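Local coordinates for proline iminopeptidase-related protein (PDB 2YYS) that is of unknown function but belongs to the S33 family of alpha/beta hydrolases and is related to proline iminopeptidases, at residues L170-E182 with L250-P262. Sequence-based numbering, arbitrary orientation.
Sequences LMFPTPRGRMAYE and LPEAGHYLWIDAP
Y181 lays CE1 over one face of the Y256 ring, 3.4 Å from Y256 CZ, while F172 meets the same ring rim to rim, with CE1 3.6 Å from Y256 CD2. The F172 ring has its own covers, the CA of R178 on one face and the CB of M171 on the other, with a water in plane at its edge. In this alpha/beta hydrolase fold, helices 163-171 and 175-187 fall in sequence between strands 119-125 and 221-226; the aromatic cluster joins 175-187 and the turn after 163-171 to the loop following strand 247-250. There H255, hydrogen-bonded through ND1 to D229, stands with it where a triad's histidine and acid usually lie. The Y181 and Y256 planes are inclined at 32°, an oblique meeting that Y181 reaches by setting CG anti to its backbone nitrogen (chi1 167°). An alanine in place of Y256 would remove the ring that Y181 covers and F172 abuts, and is likely to leave both without their shared partner. M171 brings in helix 163-171: its chain, extended beyond CG, runs alongside H255, CE 3.6 Å from H255 CD2, with SD obliquely beside the Y256 ring. H255 N donates to a lone pair of M171 O in the carbonyl plane, at 2.9 Å. D260, ending helix 257-260, reaches segment 170-182 through waters on both oxygens. OD1 accepts from two, one taking the N-H of T174; OD2 accepts from G254 N within its own segment, anti and tilted 31° out of the carboxylate plane, and, at 2.6 Å, from the water that also donates to M171 O.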
loop_
_atom_site.group_PDB
_atom_site.type_symbol
_atom_site.label_atom_id
_atom_site.label_comp_id
_atom_site.label_asym_id
_atom_site.label_seq_id
_atom_site.Cartn_x
_atom_site.Cartn_y
_atom_site.Cartn_z
ATOM N N LEU A 170 7.344 0.073 15.214
ATOM C CA LEU A 170 6.431 1.031 14.595
ATOM C C LEU A 170 5.131 0.359 14.145
ATOM O O LEU A 170 4.046 0.902 14.324
ATOM C CB LEU A 170 7.111 1.721 13.406
ATOM C CG LEU A 170 8.372 2.515 13.733
ATOM C CD1 LEU A 170 8.874 3.213 12.486
ATOM C CD2 LEU A 170 8.140 3.539 14.842
ATOM N N MET A 171 5.246 -0.840 13.592
ATOM C CA MET A 171 4.103 -1.509 12.957
ATOM C C MET A 171 3.157 -2.290 13.880
ATOM O O MET A 171 1.956 -2.398 13.590
ATOM C CB MET A 171 4.605 -2.464 11.880
ATOM C CG MET A 171 5.142 -1.774 10.631
ATOM S SD MET A 171 5.577 -2.970 9.398
ATOM C CE MET A 171 5.969 -1.945 8.024
ATOM N N PHE A 172 3.688 -2.845 14.970
ATOM C CA PHE A 172 2.958 -3.832 15.774
ATOM C C PHE A 172 2.860 -3.400 17.237
ATOM O O PHE A 172 3.828 -3.518 17.986
ATOM C CB PHE A 172 3.637 -5.209 15.683
ATOM C CG PHE A 172 3.652 -5.783 14.294
ATOM C CD1 PHE A 172 2.474 -6.173 13.680
ATOM C CD2 PHE A 172 4.840 -5.905 13.594
ATOM C CE1 PHE A 172 2.486 -6.694 12.397
ATOM C CE2 PHE A 172 4.855 -6.419 12.304
ATOM C CZ PHE A 172 3.683 -6.814 11.710
ATOM N N PRO A 173 1.706 -2.881 17.642
ATOM C CA PRO A 173 1.496 -2.502 19.051
ATOM C C PRO A 173 1.531 -3.683 20.027
ATOM O O PRO A 173 1.899 -3.461 21.177
ATOM C CB PRO A 173 0.107 -1.861 19.051
ATOM C CG PRO A 173 -0.570 -2.387 17.801
ATOM C CD PRO A 173 0.527 -2.582 16.806
ATOM N N THR A 174 1.145 -4.886 19.584
ATOM C CA THR A 174 1.218 -6.097 20.414
ATOM C C THR A 174 2.059 -7.212 19.804
ATOM O O THR A 174 2.020 -7.438 18.583
ATOM C CB THR A 174 -0.169 -6.692 20.641
ATOM O OG1 THR A 174 -0.714 -7.136 19.391
ATOM C CG2 THR A 174 -1.161 -5.639 21.185
ATOM N N PRO A 175 2.793 -7.942 20.649
ATOM C CA PRO A 175 3.488 -9.148 20.180
ATOM C C PRO A 175 2.539 -10.124 19.487
ATOM O O PRO A 175 2.950 -10.719 18.513
ATOM C CB PRO A 175 4.096 -9.753 21.463
ATOM C CG PRO A 175 4.259 -8.561 22.410
ATOM C CD PRO A 175 3.069 -7.656 22.074
ATOM N N ARG A 176 1.292 -10.238 19.925
ATOM C CA ARG A 176 0.376 -11.187 19.301
ATOM C C ARG A 176 -0.021 -10.831 17.852
ATOM O O ARG A 176 -0.185 -11.720 17.018
ATOM C CB ARG A 176 -0.858 -11.421 20.178
ATOM C CG ARG A 176 -1.912 -10.349 20.145
ATOM C CD ARG A 176 -3.125 -10.675 21.024
ATOM N NE ARG A 176 -4.030 -9.528 21.180
ATOM C CZ ARG A 176 -3.875 -8.531 22.063
ATOM N NH1 ARG A 176 -2.842 -8.503 22.900
ATOM N NH2 ARG A 176 -4.762 -7.544 22.101
ATOM N N GLY A 177 -0.169 -9.545 17.558
ATOM C CA GLY A 177 -0.400 -9.094 16.197
ATOM C C GLY A 177 0.810 -9.384 15.329
ATOM O O GLY A 177 0.670 -9.882 14.224
ATOM N N ARG A 178 2.002 -9.084 15.836
ATOM C CA ARG A 178 3.222 -9.358 15.091
ATOM C C ARG A 178 3.359 -10.849 14.765
ATOM O O ARG A 178 3.672 -11.205 13.636
ATOM C CB ARG A 178 4.461 -8.910 15.861
ATOM C CG ARG A 178 5.758 -9.137 15.097
ATOM C CD ARG A 178 6.999 -8.580 15.778
ATOM N NE ARG A 178 7.152 -9.071 17.143
ATOM C CZ ARG A 178 7.566 -10.287 17.483
ATOM N NH1 ARG A 178 7.906 -11.187 16.563
ATOM N NH2 ARG A 178 7.645 -10.605 18.764
ATOM N N MET A 179 3.130 -11.703 15.763
ATOM C CA MET A 179 3.294 -13.154 15.594
ATOM C C MET A 179 2.242 -13.718 14.646
ATOM O O MET A 179 2.532 -14.607 13.846
ATOM C CB MET A 179 3.238 -13.876 16.949
ATOM C CG MET A 179 4.630 -14.065 17.569
ATOM S SD MET A 179 4.540 -14.259 19.372
ATOM C CE MET A 179 4.881 -16.056 19.563
ATOM N N ALA A 180 1.038 -13.181 14.710
ATOM C CA ALA A 180 0.010 -13.541 13.743
ATOM C C ALA A 180 0.435 -13.148 12.311
ATOM O O ALA A 180 0.243 -13.923 11.357
ATOM C CB ALA A 180 -1.313 -12.910 14.109
ATOM N N TYR A 181 1.052 -11.974 12.176
ATOM C CA TYR A 181 1.511 -11.522 10.874
ATOM C C TYR A 181 2.625 -12.438 10.363
ATOM O O TYR A 181 2.596 -12.886 9.220
ATOM C CB TYR A 181 1.980 -10.069 10.896
ATOM C CG TYR A 181 2.714 -9.736 9.644
ATOM C CD1 TYR A 181 2.019 -9.356 8.505
ATOM C CD2 TYR A 181 4.105 -9.860 9.568
ATOM C CE1 TYR A 181 2.671 -9.082 7.339
ATOM C CE2 TYR A 181 4.775 -9.594 8.384
ATOM C CZ TYR A 181 4.041 -9.206 7.272
ATOM O OH TYR A 181 4.660 -8.933 6.081
ATOM N N GLU A 182 3.599 -12.718 11.216
ATOM C CA GLU A 182 4.782 -13.454 10.793
ATOM C C GLU A 182 4.431 -14.892 10.407
ATOM O O GLU A 182 4.941 -15.411 9.419
ATOM C CB GLU A 182 5.856 -13.410 11.870
ATOM C CG GLU A 182 6.535 -12.051 11.964
ATOM C CD GLU A 182 7.657 -12.012 12.990
ATOM O OE1 GLU A 182 8.172 -13.092 13.367
ATOM O OE2 GLU A 182 8.034 -10.895 13.410
ATOM N N LEU A 250 -8.147 3.921 13.845
ATOM C CA LEU A 250 -8.601 2.809 14.673
ATOM C C LEU A 250 -7.743 2.742 15.923
ATOM O O LEU A 250 -6.531 2.601 15.822
ATOM C CB LEU A 250 -8.511 1.473 13.919
ATOM C CG LEU A 250 -9.178 1.392 12.540
ATOM C CD1 LEU A 250 -9.281 -0.052 12.059
ATOM C CD2 LEU A 250 -10.545 2.043 12.548
ATOM N N PRO A 251 -8.364 2.829 17.101
ATOM C CA PRO A 251 -7.617 2.701 18.361
ATOM C C PRO A 251 -6.880 1.375 18.431
ATOM O O PRO A 251 -7.370 0.366 17.904
ATOM C CB PRO A 251 -8.704 2.737 19.454
ATOM C CG PRO A 251 -9.954 3.221 18.805
ATOM C CD PRO A 251 -9.810 3.039 17.316
ATOM N N GLU A 252 -5.704 1.395 19.046
ATOM C CA GLU A 252 -4.952 0.180 19.362
ATOM C C GLU A 252 -4.563 -0.648 18.143
ATOM O O GLU A 252 -4.372 -1.856 18.255
ATOM C CB GLU A 252 -5.749 -0.700 20.345
ATOM C CG GLU A 252 -6.157 0.006 21.641
ATOM C CD GLU A 252 -4.972 0.586 22.403
ATOM O OE1 GLU A 252 -3.861 0.019 22.317
ATOM O OE2 GLU A 252 -5.150 1.612 23.096
ATOM N N ALA A 253 -4.455 -0.015 16.975
ATOM C CA ALA A 253 -4.141 -0.751 15.756
ATOM C C ALA A 253 -2.864 -0.201 15.160
ATOM O O ALA A 253 -2.572 0.997 15.250
ATOM C CB ALA A 253 -5.272 -0.661 14.779
ATOM N N GLY A 254 -2.091 -1.105 14.581
ATOM C CA GLY A 254 -0.840 -0.768 13.939
ATOM C C GLY A 254 -1.006 -0.787 12.431
ATOM O O GLY A 254 -2.089 -0.512 11.913
ATOM N N HIS A 255 0.069 -1.149 11.740
ATOM C CA HIS A 255 0.144 -1.098 10.280
ATOM C C HIS A 255 -0.750 -2.131 9.592
ATOM O O HIS A 255 -1.375 -1.828 8.575
ATOM C CB HIS A 255 1.605 -1.264 9.851
ATOM C CG HIS A 255 1.869 -0.910 8.421
ATOM N ND1 HIS A 255 1.500 0.298 7.867
ATOM C CD2 HIS A 255 2.478 -1.610 7.432
ATOM C CE1 HIS A 255 1.865 0.322 6.596
ATOM N NE2 HIS A 255 2.458 -0.822 6.306
ATOM N N TYR A 256 -0.804 -3.342 10.149
ATOM C CA TYR A 256 -1.754 -4.355 9.708
ATOM C C TYR A 256 -2.991 -4.229 10.569
ATOM O O TYR A 256 -3.286 -5.038 11.439
ATOM C CB TYR A 256 -1.120 -5.748 9.735
ATOM C CG TYR A 256 0.036 -5.789 8.784
ATOM C CD1 TYR A 256 -0.145 -6.087 7.439
ATOM C CD2 TYR A 256 1.297 -5.437 9.204
ATOM C CE1 TYR A 256 0.933 -6.078 6.551
ATOM C CE2 TYR A 256 2.361 -5.415 8.341
ATOM C CZ TYR A 256 2.185 -5.742 7.022
ATOM O OH TYR A 256 3.283 -5.709 6.199
ATOM N N LEU A 257 -3.732 -3.174 10.291
ATOM C CA LEU A 257 -4.750 -2.725 11.214
ATOM C C LEU A 257 -5.936 -3.691 11.321
ATOM O O LEU A 257 -6.592 -3.746 12.367
ATOM C CB LEU A 257 -5.138 -1.264 10.926
ATOM C CG LEU A 257 -5.851 -0.871 9.636
ATOM C CD1 LEU A 257 -6.317 0.566 9.706
ATOM C CD2 LEU A 257 -4.936 -1.023 8.425
ATOM N N TRP A 258 -6.167 -4.486 10.276
ATOM C CA TRP A 258 -7.242 -5.469 10.270
ATOM C C TRP A 258 -6.926 -6.683 11.169
ATOM O O TRP A 258 -7.830 -7.374 11.610
ATOM C CB TRP A 258 -7.555 -5.925 8.826
ATOM C CG TRP A 258 -6.356 -6.412 8.090
ATOM C CD1 TRP A 258 -5.865 -7.683 8.090
ATOM C CD2 TRP A 258 -5.467 -5.639 7.273
ATOM N NE1 TRP A 258 -4.726 -7.746 7.323
ATOM C CE2 TRP A 258 -4.465 -6.508 6.802
ATOM C CE3 TRP A 258 -5.421 -4.299 6.875
ATOM C CZ2 TRP A 258 -3.422 -6.077 5.975
ATOM C CZ3 TRP A 258 -4.381 -3.868 6.057
ATOM C CH2 TRP A 258 -3.400 -4.754 5.614
ATOM N N ILE A 259 -5.643 -6.942 11.410
ATOM C CA ILE A 259 -5.205 -7.977 12.340
ATOM C C ILE A 259 -5.365 -7.527 13.802
ATOM O O ILE A 259 -5.852 -8.280 14.641
ATOM C CB ILE A 259 -3.728 -8.331 12.069
ATOM C CG1 ILE A 259 -3.578 -9.010 10.703
ATOM C CG2 ILE A 259 -3.161 -9.224 13.180
ATOM C CD1 ILE A 259 -2.130 -9.391 10.371
ATOM N N ASP A 260 -4.920 -6.305 14.091
ATOM C CA ASP A 260 -4.949 -5.761 15.441
ATOM C C ASP A 260 -6.370 -5.447 15.899
ATOM O O ASP A 260 -6.672 -5.572 17.073
ATOM C CB ASP A 260 -4.115 -4.479 15.525
ATOM C CG ASP A 260 -2.635 -4.723 15.390
ATOM O OD1 ASP A 260 -2.119 -5.704 15.977
ATOM O OD2 ASP A 260 -1.891 -3.966 14.718
ATOM N N ALA A 261 -7.243 -5.043 14.976
ATOM C CA ALA A 261 -8.564 -4.548 15.332
ATOM C C ALA A 261 -9.620 -4.962 14.301
ATOM O O ALA A 261 -10.187 -4.117 13.606
ATOM C CB ALA A 261 -8.521 -3.039 15.489
ATOM N N PRO A 262 -9.906 -6.263 14.236
ATOM C CA PRO A 262 -10.737 -6.819 13.160
ATOM C C PRO A 262 -12.116 -6.200 13.082
ATOM O O PRO A 262 -12.581 -5.914 11.984
ATOM C CB PRO A 262 -10.855 -8.319 13.494
ATOM C CG PRO A 262 -9.945 -8.591 14.639
ATOM C CD PRO A 262 -9.469 -7.283 15.205
HETATM O O HOH W 1 -0.021 -4.244 12.875
HETATM O O HOH W 2 0.504 -5.745 16.735
HETATM O O HOH W 3 -3.055 -6.604 18.338
#